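Local coordinates for protein phosphoribosylaminoimidazole-succinocarboxamide synthase (Ehrlichia chaffeensis str. Arkansas, PDB 3KRE) that catalyses the ATP-dependent joining of L-aspartate to the carboxylate of 5-aminoimidazole-4-carboxylate ribonucleotide, giving SAICAR in de novo purine biosynthesis, at residues A[120-123]-A[127-130]; A[112-117]-A[178-183]; A[139-144]-A[170-175]; A[225-230]-A[250-255]. All blocks are in the same frame, centred on the assembly; numbering follows the deposited sequence. Where two conformers were deposited one is given.

Interaction 1: A[120-123]-A[127-130]; sequences GNFS and QIAD
S123 and D130 meet through their side chains, and the serine can be followed outward atom by atom. Its CB sits about equally close to two oxygens of the 127-130 segment, 3.1 Å from D130 OD1 and 3.1 Å from the backbone O of I128. One bond further out, S123 OG lies beside its own backbone N, anti to the carbonyl carbon (chi1 -63°), and this rotation turns the hydroxyl to D130. There OG donates to D130 OD1 over 2.6 Å, and OD1 receives it on its anti lone pair, directed away from OD2. The backbone supplies the other direct bond: I128 N donates to S123 O at 3.0 Å, in the carbonyl plane and on a lone pair. This reach from the residue after Q127 back into the last turn of helix 120-126 belongs to a Schellman motif, in which Q127 is the first residue to leave the helix and does so with positive phi (47°). The reversal returns the following loop alongside the helix and brings D130 level with G120. Two waters bridge G120 and D130. One donates to both G120 O and D130 OD1; the other accepts from G120 N and donates to D130 OD2 at 2.9 Å. Both carboxylate oxygens are therefore tied to the helix side, and OD2 also forms a salt bridge with R233, which would help to fix the rotation of the group. Apolar packing is slight: F122 CE2 and I128 CD1 are 4.1 Å apart, the methyl approaching the ring obliquely, while F134 meets the F122 ring edge-to-face.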
loop_
_atom_site.group_PDB
_atom_site.type_symbol
_atom_site.label_atom_id
_atom_site.label_comp_id
_atom_site.label_asym_id
_atom_site.label_seq_id
_atom_site.Cartn_x
_atom_site.Cartn_y
_atom_site.Cartn_z
ATOM N N GLY A 120 -2.187 12.096 9.423
ATOM C CA GLY A 120 -2.541 12.643 8.120
ATOM C C GLY A 120 -3.800 13.496 8.124
ATOM O O GLY A 120 -4.014 14.304 9.018
ATOM N N ASN A 121 -4.638 13.285 7.117
ATOM C CA ASN A 121 -5.854 14.064 6.931
ATOM C C ASN A 121 -6.946 13.673 7.940
ATOM O O ASN A 121 -7.854 14.456 8.200
ATOM C CB ASN A 121 -6.362 13.860 5.508
ATOM C CG ASN A 121 -5.514 14.618 4.460
ATOM O OD1 ASN A 121 -4.815 15.563 4.783
ATOM N ND2 ASN A 121 -5.598 14.189 3.211
ATOM N N PHE A 122 -6.851 12.469 8.504
ATOM C CA PHE A 122 -7.761 12.049 9.566
ATOM C C PHE A 122 -7.572 12.980 10.756
ATOM O O PHE A 122 -8.531 13.561 11.261
ATOM C CB PHE A 122 -7.516 10.581 9.973
ATOM C CG PHE A 122 -8.468 10.080 11.007
ATOM C CD1 PHE A 122 -9.583 9.314 10.649
ATOM C CD2 PHE A 122 -8.283 10.390 12.340
ATOM C CE1 PHE A 122 -10.472 8.879 11.604
ATOM C CE2 PHE A 122 -9.180 9.987 13.294
ATOM C CZ PHE A 122 -10.276 9.203 12.923
ATOM N N SER A 123 -6.326 13.112 11.212
ATOM C CA SER A 123 -6.020 14.016 12.331
ATOM C C SER A 123 -6.515 15.397 12.061
ATOM O O SER A 123 -7.097 16.022 12.951
ATOM C CB SER A 123 -4.527 14.132 12.539
ATOM O OG SER A 123 -4.010 12.895 12.880
ATOM N N GLN A 127 -9.593 17.043 14.022
ATOM C CA GLN A 127 -8.778 17.791 14.990
ATOM C C GLN A 127 -8.431 16.913 16.200
ATOM O O GLN A 127 -8.677 17.235 17.369
ATOM C CB GLN A 127 -9.448 19.118 15.350
ATOM C CG GLN A 127 -9.403 20.129 14.199
ATOM C CD GLN A 127 -8.018 20.732 13.977
ATOM O OE1 GLN A 127 -7.595 21.619 14.723
ATOM N NE2 GLN A 127 -7.324 20.284 12.932
ATOM N N ILE A 128 -7.849 15.760 15.876
ATOM C CA ILE A 128 -7.363 14.772 16.836
ATOM C C ILE A 128 -5.843 14.716 16.613
ATOM O O ILE A 128 -5.389 14.689 15.480
ATOM C CB ILE A 128 -8.033 13.400 16.572
ATOM C CG1 ILE A 128 -9.474 13.387 17.090
ATOM C CG2 ILE A 128 -7.262 12.241 17.174
ATOM C CD1 ILE A 128 -10.254 12.165 16.585
ATOM N N ALA A 129 -5.065 14.734 17.688
ATOM C CA ALA A 129 -3.616 14.807 17.593
ATOM C C ALA A 129 -3.022 13.579 16.868
ATOM O O ALA A 129 -3.449 12.455 17.121
ATOM C CB ALA A 129 -3.028 14.948 19.010
ATOM N N ASP A 130 -2.080 13.802 15.953
ATOM C CA ASP A 130 -1.292 12.699 15.371
ATOM C C ASP A 130 -0.806 11.738 16.467
ATOM O O ASP A 130 -0.232 12.170 17.499
ATOM C CB ASP A 130 -0.060 13.222 14.619
ATOM C CG ASP A 130 -0.357 13.730 13.223
ATOM O OD1 ASP A 130 -1.508 13.692 12.727
ATOM O OD2 ASP A 130 0.607 14.179 12.582
HETATM O O HOH W 1 -1.886 15.288 10.555
HETATM O O HOH W 2 0.505 12.862 9.994
#

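Interaction 2: A[112-117]-A[178-183]; sequences VVIRNL and KINNIL
The side chains of N116 and N180 are set by different first torsions. In N116, CG lies beside the backbone N and anti to the carbonyl carbon (chi1 -64°); in N180, CG is turned opposite the backbone N (chi1 -176°), which extends the amide from the helix toward the strand. Both residues direct CB across the contact, so the two amides approach from opposite directions and pair reciprocally. N116 ND2 donates to N180 OD1 at 2.8 Å in a nearly straight bond, and N180 ND2 returns one to N116 OD1 at 2.9 Å, somewhat more bent. Each acceptor is met in its carbonyl plane on a lone pair, and the amide planes are only 15° apart. This near coplanarity suits a cyclic two-bond pair; it opposes rotation of either amide and satisfies polar groups in a buried contact. N116 ND2 has a second acceptor, the backbone O of L194 on strand 192-204, which further fixes its orientation. Next to the pair, on the I114 side, comes the apolar part: I114 CG2 lies 3.9 Å from N180 CG, the two side chains running antiparallel alongside one another. P137 and F197 also pack around N180. The chain turns a corner at N116, so the amide pair joins that corner to helix 166-189, within the packing of a helix on the antiparallel sheet in the alpha+beta fold of a SAICAR synthetase.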
loop_
_atom_site.group_PDB
_atom_site.type_symbol
_atom_site.label_atom_id
_atom_site.label_comp_id
_atom_site.label_asym_id
_atom_site.label_seq_id
_atom_site.Cartn_x
_atom_site.Cartn_y
_atom_site.Cartn_z
ATOM N N VAL A 112 -8.476 1.136 0.224
ATOM C CA VAL A 112 -8.917 0.814 1.569
ATOM C C VAL A 112 -7.848 1.343 2.507
ATOM O O VAL A 112 -6.680 0.960 2.405
ATOM C CB VAL A 112 -9.086 -0.698 1.755
ATOM C CG1 VAL A 112 -9.696 -0.981 3.114
ATOM C CG2 VAL A 112 -9.938 -1.300 0.594
ATOM N N VAL A 113 -8.234 2.244 3.401
ATOM C CA VAL A 113 -7.282 2.801 4.357
ATOM C C VAL A 113 -7.625 2.245 5.709
ATOM O O VAL A 113 -8.780 2.318 6.117
ATOM C CB VAL A 113 -7.287 4.345 4.374
ATOM C CG1 VAL A 113 -6.388 4.854 5.486
ATOM C CG2 VAL A 113 -6.855 4.919 2.990
ATOM N N ILE A 114 -6.635 1.659 6.372
ATOM C CA ILE A 114 -6.770 1.056 7.682
ATOM C C ILE A 114 -5.930 1.889 8.656
ATOM O O ILE A 114 -4.728 2.089 8.442
ATOM C CB ILE A 114 -6.293 -0.423 7.704
ATOM C CG1 ILE A 114 -7.061 -1.273 6.687
ATOM C CG2 ILE A 114 -6.534 -1.005 9.064
ATOM C CD1 ILE A 114 -6.510 -1.215 5.271
ATOM N N ARG A 115 -6.560 2.380 9.713
ATOM C CA ARG A 115 -5.886 3.279 10.683
ATOM C C ARG A 115 -5.863 2.678 12.084
ATOM O O ARG A 115 -6.926 2.307 12.644
ATOM C CB ARG A 115 -6.604 4.629 10.728
ATOM C CG ARG A 115 -6.879 5.285 9.367
ATOM C CD ARG A 115 -7.468 6.656 9.520
ATOM N NE ARG A 115 -7.766 7.252 8.222
ATOM C CZ ARG A 115 -6.897 7.929 7.472
ATOM N NH1 ARG A 115 -5.663 8.138 7.878
ATOM N NH2 ARG A 115 -7.290 8.433 6.323
ATOM N N ASN A 116 -4.654 2.620 12.659
ATOM C CA ASN A 116 -4.432 2.213 14.033
ATOM C C ASN A 116 -4.269 3.392 14.983
ATOM O O ASN A 116 -4.728 3.339 16.112
ATOM C CB ASN A 116 -3.241 1.264 14.125
ATOM C CG ASN A 116 -3.492 -0.028 13.380
ATOM O OD1 ASN A 116 -4.516 -0.659 13.585
ATOM N ND2 ASN A 116 -2.580 -0.408 12.503
ATOM N N LEU A 117 -3.567 4.415 14.532
ATOM C CA LEU A 117 -3.485 5.696 15.212
ATOM C C LEU A 117 -3.946 6.781 14.246
ATOM O O LEU A 117 -3.948 6.599 13.037
ATOM C CB LEU A 117 -2.057 5.994 15.645
ATOM C CG LEU A 117 -1.182 4.896 16.266
ATOM C CD1 LEU A 117 0.216 5.542 16.590
ATOM C CD2 LEU A 117 -1.808 4.279 17.502
ATOM N N LYS A 178 -7.287 -8.578 8.852
ATOM C CA LYS A 178 -6.340 -9.686 9.006
ATOM C C LYS A 178 -4.939 -9.212 8.569
ATOM O O LYS A 178 -3.942 -9.460 9.264
ATOM C CB LYS A 178 -6.785 -10.915 8.198
ATOM C CG LYS A 178 -5.832 -12.136 8.246
ATOM C CD LYS A 178 -6.472 -13.431 7.602
ATOM C CE LYS A 178 -5.378 -14.532 7.338
ATOM N NZ LYS A 178 -5.902 -15.763 6.670
ATOM N N ILE A 179 -4.894 -8.514 7.451
ATOM C CA ILE A 179 -3.640 -7.939 6.941
ATOM C C ILE A 179 -3.070 -6.974 7.975
ATOM O O ILE A 179 -1.859 -6.977 8.244
ATOM C CB ILE A 179 -3.847 -7.278 5.537
ATOM C CG1 ILE A 179 -4.097 -8.352 4.487
ATOM C CG2 ILE A 179 -2.605 -6.407 5.140
ATOM C CD1 ILE A 179 -4.750 -7.876 3.183
ATOM N N ASN A 180 -3.931 -6.131 8.558
ATOM C CA ASN A 180 -3.495 -5.223 9.605
ATOM C C ASN A 180 -2.858 -6.006 10.761
ATOM O O ASN A 180 -1.790 -5.654 11.241
ATOM C CB ASN A 180 -4.668 -4.380 10.101
ATOM C CG ASN A 180 -4.251 -3.321 11.144
ATOM O OD1 ASN A 180 -3.171 -2.730 11.065
ATOM N ND2 ASN A 180 -5.129 -3.086 12.134
ATOM N N ASN A 181 -3.509 -7.072 11.214
ATOM C CA ASN A 181 -2.945 -7.855 12.314
ATOM C C ASN A 181 -1.584 -8.445 11.968
ATOM O O ASN A 181 -0.659 -8.348 12.758
ATOM C CB ASN A 181 -3.862 -8.992 12.712
ATOM C CG ASN A 181 -5.129 -8.503 13.376
ATOM O OD1 ASN A 181 -5.171 -7.396 13.910
ATOM N ND2 ASN A 181 -6.168 -9.348 13.375
ATOM N N ILE A 182 -1.488 -9.066 10.803
ATOM C CA ILE A 182 -0.221 -9.674 10.352
ATOM C C ILE A 182 0.911 -8.658 10.224
ATOM O O ILE A 182 2.022 -8.822 10.800
ATOM C CB ILE A 182 -0.384 -10.404 9.008
ATOM C CG1 ILE A 182 -1.420 -11.546 9.130
ATOM C CG2 ILE A 182 0.987 -10.912 8.541
ATOM C CD1 ILE A 182 -1.992 -11.977 7.755
ATOM N N LEU A 183 0.639 -7.580 9.494
ATOM C CA LEU A 183 1.648 -6.519 9.320
ATOM C C LEU A 183 1.995 -5.824 10.633
ATOM O O LEU A 183 3.165 -5.514 10.880
ATOM C CB LEU A 183 1.184 -5.478 8.294
ATOM C CG LEU A 183 0.956 -5.930 6.859
ATOM C CD1 LEU A 183 0.534 -4.771 5.944
ATOM C CD2 LEU A 183 2.251 -6.576 6.315
#

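Interaction 3: A[139-144]-A[170-175]; sequences IEFYYK and EKIKIL
F141 and I139 of strand 133-143 pack against I172 and K173 of helix 166-189, a helix lying across one face of the large antiparallel sheet of this SAICAR synthetase. The short axes come within 10.5 Å of each other, with 127° between their N-to-C directions, so the helix runs aslant rather than along the strand. The tight part centres on the buried F141 ring. K173 CG reaches its edge near the ring plane, 3.8 Å from F141 CZ, with the two side chains crossing at about a right angle. I172 brings its branch methyl in obliquely, CG2 standing 4.0 Å from F141 CE1; with CG1 opposite the backbone N (chi1 -155°), CG2 is placed between the backbone N and the carbonyl carbon. One face of the ring is covered from within the strand, where I139 CG2 lies 3.8 Å above the plane toward the rim. V153 and L169 also touch F141. Toward the partly exposed I139 the packing thins. There I139 CD1 approaches mainly the helix backbone, 4.0 Å from K173 O, and its distance to K173 CB is 4.2 Å. The lysine divides its roles: its aliphatic carbons serve the tight part, while its NZ end leads away to a salt bridge with E155. Its chain bends at CG-CD (chi3 -81°), and at that bend K173 CD is still 4.1 Å from F141 CZ.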
loop_
_atom_site.group_PDB
_atom_site.type_symbol
_atom_site.label_atom_id
_atom_site.label_comp_id
_atom_site.label_asym_id
_atom_site.label_seq_id
_atom_site.Cartn_x
_atom_site.Cartn_y
_atom_site.Cartn_z
ATOM N N ILE A 139 -11.315 1.526 9.337
ATOM C CA ILE A 139 -11.265 1.376 7.919
ATOM C C ILE A 139 -12.059 2.498 7.286
ATOM O O ILE A 139 -13.202 2.755 7.682
ATOM C CB ILE A 139 -11.854 0.064 7.469
ATOM C CG1 ILE A 139 -10.942 -1.059 7.946
ATOM C CG2 ILE A 139 -11.985 0.027 5.917
ATOM C CD1 ILE A 139 -11.434 -2.431 7.639
ATOM N N GLU A 140 -11.442 3.139 6.320
ATOM C CA GLU A 140 -12.111 4.108 5.452
ATOM C C GLU A 140 -11.884 3.746 3.984
ATOM O O GLU A 140 -10.794 3.274 3.612
ATOM C CB GLU A 140 -11.572 5.494 5.729
ATOM C CG GLU A 140 -11.837 6.101 7.136
ATOM C CD GLU A 140 -11.268 7.498 7.298
ATOM O OE1 GLU A 140 -10.114 7.709 6.877
ATOM O OE2 GLU A 140 -11.970 8.387 7.825
ATOM N N PHE A 141 -12.903 3.984 3.156
ATOM C CA PHE A 141 -12.846 3.685 1.728
ATOM C C PHE A 141 -12.783 4.949 0.898
ATOM O O PHE A 141 -13.476 5.916 1.206
ATOM C CB PHE A 141 -14.096 2.905 1.314
ATOM C CG PHE A 141 -14.207 1.568 1.957
ATOM C CD1 PHE A 141 -13.411 0.519 1.526
ATOM C CD2 PHE A 141 -15.113 1.339 3.001
ATOM C CE1 PHE A 141 -13.523 -0.741 2.088
ATOM C CE2 PHE A 141 -15.203 0.071 3.596
ATOM C CZ PHE A 141 -14.414 -0.967 3.136
ATOM N N TYR A 142 -11.967 4.928 -0.171
ATOM C CA TYR A 142 -11.882 6.062 -1.089
ATOM C C TYR A 142 -12.013 5.572 -2.511
ATOM O O TYR A 142 -11.538 4.512 -2.849
ATOM C CB TYR A 142 -10.570 6.815 -0.912
ATOM C CG TYR A 142 -10.395 7.362 0.466
ATOM C CD1 TYR A 142 -10.680 8.684 0.739
ATOM C CD2 TYR A 142 -9.964 6.539 1.516
ATOM C CE1 TYR A 142 -10.542 9.191 1.993
ATOM C CE2 TYR A 142 -9.830 7.036 2.786
ATOM C CZ TYR A 142 -10.109 8.382 3.019
ATOM O OH TYR A 142 -9.984 8.898 4.291
ATOM N N TYR A 143 -12.690 6.353 -3.332
ATOM C CA TYR A 143 -12.741 6.111 -4.757
ATOM C C TYR A 143 -11.417 6.599 -5.390
ATOM O O TYR A 143 -11.043 7.763 -5.209
ATOM C CB TYR A 143 -13.894 6.925 -5.318
ATOM C CG TYR A 143 -14.042 6.863 -6.831
ATOM C CD1 TYR A 143 -13.955 5.652 -7.497
ATOM C CD2 TYR A 143 -14.334 8.010 -7.572
ATOM C CE1 TYR A 143 -14.114 5.580 -8.878
ATOM C CE2 TYR A 143 -14.495 7.944 -8.930
ATOM C CZ TYR A 143 -14.375 6.722 -9.576
ATOM O OH TYR A 143 -14.538 6.616 -10.942
ATOM N N LYS A 144 -10.713 5.725 -6.108
ATOM C CA LYS A 144 -9.408 6.099 -6.669
ATOM C C LYS A 144 -9.637 6.884 -7.971
ATOM O O LYS A 144 -10.066 6.327 -8.987
ATOM C CB LYS A 144 -8.491 4.878 -6.883
ATOM C CG LYS A 144 -6.986 5.294 -6.950
ATOM C CD LYS A 144 -6.003 4.117 -7.048
ATOM C CE LYS A 144 -4.546 4.615 -6.909
ATOM N NZ LYS A 144 -3.513 3.552 -7.186
ATOM N N GLU A 170 -17.928 -7.291 2.670
ATOM C CA GLU A 170 -17.642 -7.862 3.985
ATOM C C GLU A 170 -16.259 -8.542 3.939
ATOM O O GLU A 170 -15.477 -8.434 4.885
ATOM C CB GLU A 170 -18.748 -8.831 4.409
ATOM C CG GLU A 170 -18.415 -9.764 5.618
ATOM C CD GLU A 170 -18.032 -9.103 6.964
ATOM O OE1 GLU A 170 -17.312 -8.046 7.040
ATOM O OE2 GLU A 170 -18.399 -9.737 8.003
ATOM N N LYS A 171 -15.965 -9.246 2.848
ATOM C CA LYS A 171 -14.668 -9.943 2.725
ATOM C C LYS A 171 -13.494 -8.947 2.744
ATOM O O LYS A 171 -12.495 -9.165 3.415
ATOM C CB LYS A 171 -14.627 -10.777 1.457
ATOM C CG LYS A 171 -13.349 -11.549 1.216
ATOM C CD LYS A 171 -13.180 -12.755 2.119
ATOM C CE LYS A 171 -12.093 -13.717 1.568
ATOM N NZ LYS A 171 -12.547 -14.648 0.458
ATOM N N ILE A 172 -13.632 -7.846 2.024
ATOM C CA ILE A 172 -12.533 -6.891 1.934
ATOM C C ILE A 172 -12.206 -6.311 3.307
ATOM O O ILE A 172 -11.039 -6.053 3.635
ATOM C CB ILE A 172 -12.812 -5.811 0.853
ATOM C CG1 ILE A 172 -11.504 -5.232 0.318
ATOM C CG2 ILE A 172 -13.682 -4.683 1.334
ATOM C CD1 ILE A 172 -11.725 -4.471 -0.984
ATOM N N LYS A 173 -13.226 -6.151 4.139
ATOM C CA LYS A 173 -12.993 -5.637 5.488
ATOM C C LYS A 173 -12.309 -6.706 6.363
ATOM O O LYS A 173 -11.373 -6.402 7.131
ATOM C CB LYS A 173 -14.294 -5.149 6.099
ATOM C CG LYS A 173 -14.921 -4.010 5.292
ATOM C CD LYS A 173 -16.071 -3.327 6.055
ATOM C CE LYS A 173 -17.319 -4.072 5.949
ATOM N NZ LYS A 173 -18.359 -3.430 6.852
ATOM N N ILE A 174 -12.744 -7.943 6.229
ATOM C CA ILE A 174 -12.147 -9.049 7.011
ATOM C C ILE A 174 -10.661 -9.192 6.614
ATOM O O ILE A 174 -9.754 -9.299 7.488
ATOM C CB ILE A 174 -12.884 -10.367 6.771
ATOM C CG1 ILE A 174 -14.275 -10.336 7.434
ATOM C CG2 ILE A 174 -12.037 -11.564 7.257
ATOM C CD1 ILE A 174 -15.202 -11.473 6.921
ATOM N N LEU A 175 -10.405 -9.172 5.312
ATOM C CA LEU A 175 -9.035 -9.312 4.794
ATOM C C LEU A 175 -8.173 -8.142 5.244
ATOM O O LEU A 175 -7.013 -8.342 5.620
ATOM C CB LEU A 175 -9.022 -9.403 3.249
ATOM C CG LEU A 175 -9.600 -10.677 2.638
ATOM C CD1 LEU A 175 -9.679 -10.556 1.069
ATOM C CD2 LEU A 175 -8.790 -11.951 3.064
#

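Interaction 4: A[225-230]-A[250-255]; sequences LWDIST and YREVAH. With EDO (1,2-ethanediol), chain H.
L225 and V253 have the most surface buried by this contact, and they meet methyl to methyl. L225 CD1 lies 3.8 Å from V253 CG2 and 4.0 Å from V253 CG1, so one leucine branch faces both valine methyls; the two side chains cross at about a right angle. F187 of helix 166-189 touches both residues, and I74 of helix 67-84 packs on V253, so the pair belongs to a larger apolar core between the sheet and its helices. Both CB atoms point across the contact, as expected where helix 246-257 covers strand 223-227, a neighbour of strand 192-204 in the antiparallel sheet. One residue earlier on the helix, E252 has CG opposite its backbone N (chi1 178°) and stays extended beyond it, which carries the carboxylate toward the end of the strand. Its OE1 accepts at 2.8 Å from O1 of a 1,2-ethanediol, which probably came from the crystallisation liquor and is also hydrogen-bonded to K232 NZ and N245 ND2. Its OE2 stands 4.0 Å from D227 OD1, with the carboxylate planes 69° apart; two like charges here should be mutually unfavourable, although K256 forms a long, weak ion pair with D227 OD1. The other oxygen, D227 OD2, is heavily engaged as the strand gives way to a loop. It accepts from T230 N at 3.2 Å, an Asx motif, and from T230 OG1 at 2.7 Å, both on the anti side but tilted from the plane, while S229 OG takes the syn lone pair at 2.8 Å.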
loop_
_atom_site.group_PDB
_atom_site.type_symbol
_atom_site.label_atom_id
_atom_site.label_comp_id
_atom_site.label_asym_id
_atom_site.label_seq_id
_atom_site.Cartn_x
_atom_site.Cartn_y
_atom_site.Cartn_z
ATOM N N LEU A 225 4.742 4.453 9.209
ATOM C CA LEU A 225 5.612 3.523 9.972
ATOM C C LEU A 225 6.437 4.357 10.908
ATOM O O LEU A 225 7.228 5.168 10.457
ATOM C CB LEU A 225 6.544 2.767 9.021
ATOM C CG LEU A 225 5.869 1.840 8.025
ATOM C CD1 LEU A 225 6.871 1.290 6.935
ATOM C CD2 LEU A 225 5.065 0.674 8.675
ATOM N N TRP A 226 6.248 4.187 12.211
ATOM C CA TRP A 226 7.005 4.984 13.177
ATOM C C TRP A 226 7.873 4.075 14.027
ATOM O O TRP A 226 7.426 3.047 14.481
ATOM C CB TRP A 226 6.091 5.753 14.136
ATOM C CG TRP A 226 5.191 6.776 13.501
ATOM C CD1 TRP A 226 5.150 7.137 12.190
ATOM C CD2 TRP A 226 4.210 7.565 14.164
ATOM N NE1 TRP A 226 4.202 8.095 11.985
ATOM C CE2 TRP A 226 3.597 8.375 13.184
ATOM C CE3 TRP A 226 3.765 7.653 15.492
ATOM C CZ2 TRP A 226 2.565 9.263 13.481
ATOM C CZ3 TRP A 226 2.744 8.559 15.793
ATOM C CH2 TRP A 226 2.148 9.341 14.785
ATOM N N ASP A 227 9.109 4.479 14.263
ATOM C CA ASP A 227 9.965 3.800 15.187
ATOM C C ASP A 227 9.310 3.859 16.576
ATOM O O ASP A 227 8.855 4.916 17.040
ATOM C CB ASP A 227 11.345 4.463 15.199
ATOM C CG ASP A 227 12.277 3.791 16.181
ATOM O OD1 ASP A 227 12.636 2.655 15.885
ATOM O OD2 ASP A 227 12.553 4.375 17.249
ATOM N N ILE A 228 9.216 2.717 17.245
ATOM C CA ILE A 228 8.442 2.657 18.505
ATOM C C ILE A 228 9.076 3.488 19.647
ATOM O O ILE A 228 8.381 4.217 20.382
ATOM C CB ILE A 228 8.212 1.181 18.935
ATOM C CG1 ILE A 228 7.062 0.605 18.104
ATOM C CG2 ILE A 228 7.905 1.066 20.436
ATOM C CD1 ILE A 228 6.875 -0.914 18.219
ATOM N N SER A 229 10.383 3.402 19.772
ATOM C CA SER A 229 11.078 4.056 20.869
ATOM C C SER A 229 11.110 5.603 20.763
ATOM O O SER A 229 11.052 6.292 21.794
ATOM C CB SER A 229 12.494 3.484 20.989
ATOM O OG SER A 229 13.284 3.828 19.860
ATOM N N THR A 230 11.187 6.141 19.538
ATOM C CA THR A 230 11.403 7.590 19.313
ATOM C C THR A 230 10.222 8.292 18.662
ATOM O O THR A 230 10.160 9.518 18.645
ATOM C CB THR A 230 12.563 7.803 18.380
ATOM O OG1 THR A 230 12.324 7.062 17.172
ATOM C CG2 THR A 230 13.819 7.289 19.010
ATOM N N TYR A 250 13.365 4.825 4.582
ATOM C CA TYR A 250 12.965 3.647 3.801
ATOM C C TYR A 250 14.006 2.540 3.967
ATOM O O TYR A 250 13.645 1.370 4.069
ATOM C CB TYR A 250 12.836 3.973 2.319
ATOM C CG TYR A 250 11.636 4.816 1.919
ATOM C CD1 TYR A 250 10.854 4.449 0.840
ATOM C CD2 TYR A 250 11.258 5.949 2.632
ATOM C CE1 TYR A 250 9.738 5.208 0.447
ATOM C CE2 TYR A 250 10.136 6.716 2.244
ATOM C CZ TYR A 250 9.413 6.350 1.133
ATOM O OH TYR A 250 8.317 7.095 0.764
ATOM N N ARG A 251 15.281 2.911 4.010
ATOM C CA ARG A 251 16.345 1.923 4.207
ATOM C C ARG A 251 16.307 1.309 5.596
ATOM O O ARG A 251 16.539 0.106 5.765
ATOM C CB ARG A 251 17.734 2.505 3.954
ATOM C CG ARG A 251 18.761 1.431 3.616
ATOM C CD ARG A 251 20.136 2.022 3.384
ATOM N NE ARG A 251 20.172 2.775 2.124
ATOM C CZ ARG A 251 20.381 4.082 1.998
ATOM N NH1 ARG A 251 20.599 4.861 3.055
ATOM N NH2 ARG A 251 20.395 4.613 0.787
ATOM N N GLU A 252 15.995 2.111 6.605
ATOM C CA GLU A 252 15.794 1.539 7.939
ATOM C C GLU A 252 14.692 0.470 7.955
ATOM O O GLU A 252 14.848 -0.601 8.581
ATOM C CB GLU A 252 15.502 2.664 8.946
ATOM C CG GLU A 252 15.209 2.223 10.390
ATOM C CD GLU A 252 15.253 3.360 11.434
ATOM O OE1 GLU A 252 15.877 4.425 11.172
ATOM O OE2 GLU A 252 14.708 3.162 12.543
ATOM N N VAL A 253 13.573 0.743 7.280
ATOM C CA VAL A 253 12.487 -0.229 7.226
ATOM C C VAL A 253 13.027 -1.503 6.534
ATOM O O VAL A 253 12.845 -2.634 7.035
ATOM C CB VAL A 253 11.257 0.303 6.468
ATOM C CG1 VAL A 253 10.173 -0.824 6.283
ATOM C CG2 VAL A 253 10.685 1.534 7.183
ATOM N N ALA A 254 13.706 -1.324 5.405
ATOM C CA ALA A 254 14.256 -2.486 4.696
ATOM C C ALA A 254 15.240 -3.291 5.534
ATOM O O ALA A 254 15.220 -4.537 5.535
ATOM C CB ALA A 254 14.896 -2.083 3.391
ATOM N N HIS A 255 16.109 -2.593 6.237
ATOM C CA HIS A 255 17.078 -3.273 7.067
ATOM C C HIS A 255 16.460 -4.043 8.184
ATOM O O HIS A 255 16.839 -5.182 8.430
ATOM C CB HIS A 255 18.083 -2.293 7.632
ATOM C CG HIS A 255 19.034 -1.766 6.618
ATOM N ND1 HIS A 255 19.830 -0.667 6.844
ATOM C CD2 HIS A 255 19.332 -2.202 5.370
ATOM C CE1 HIS A 255 20.567 -0.438 5.772
ATOM N NE2 HIS A 255 20.294 -1.365 4.868
HETATM C C1 EDO H . 14.971 7.284 9.788
HETATM O O1 EDO H . 15.518 7.234 11.116
HETATM C C2 EDO H . 15.409 8.503 8.980
HETATM O O2 EDO H . 16.822 8.713 9.153
#

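In the fold
Interactions 2, 3 and 4 all reach the large antiparallel sheet, and interactions 2 and 3 also share helix 166-189. The centres of interactions 2 and 3 are about 11 Å apart, on neighbouring strands 110-115 and 133-143, which are cross-linked by the R115 NE to E140 OE1 salt bridge (2.7 Å). Along the chain, interaction 2 spans both interaction 1, in the helix and loop joining those strands, and interaction 3; interaction 4 follows. F122 of interaction 1 packs on R115 and E140, tying the connection back to the sheet. Interactions 3 and 4 lie about 26 Å apart between centres, on opposite sides of the chain's centre, so the same sheet carries helical packing at two distant places within this one chain.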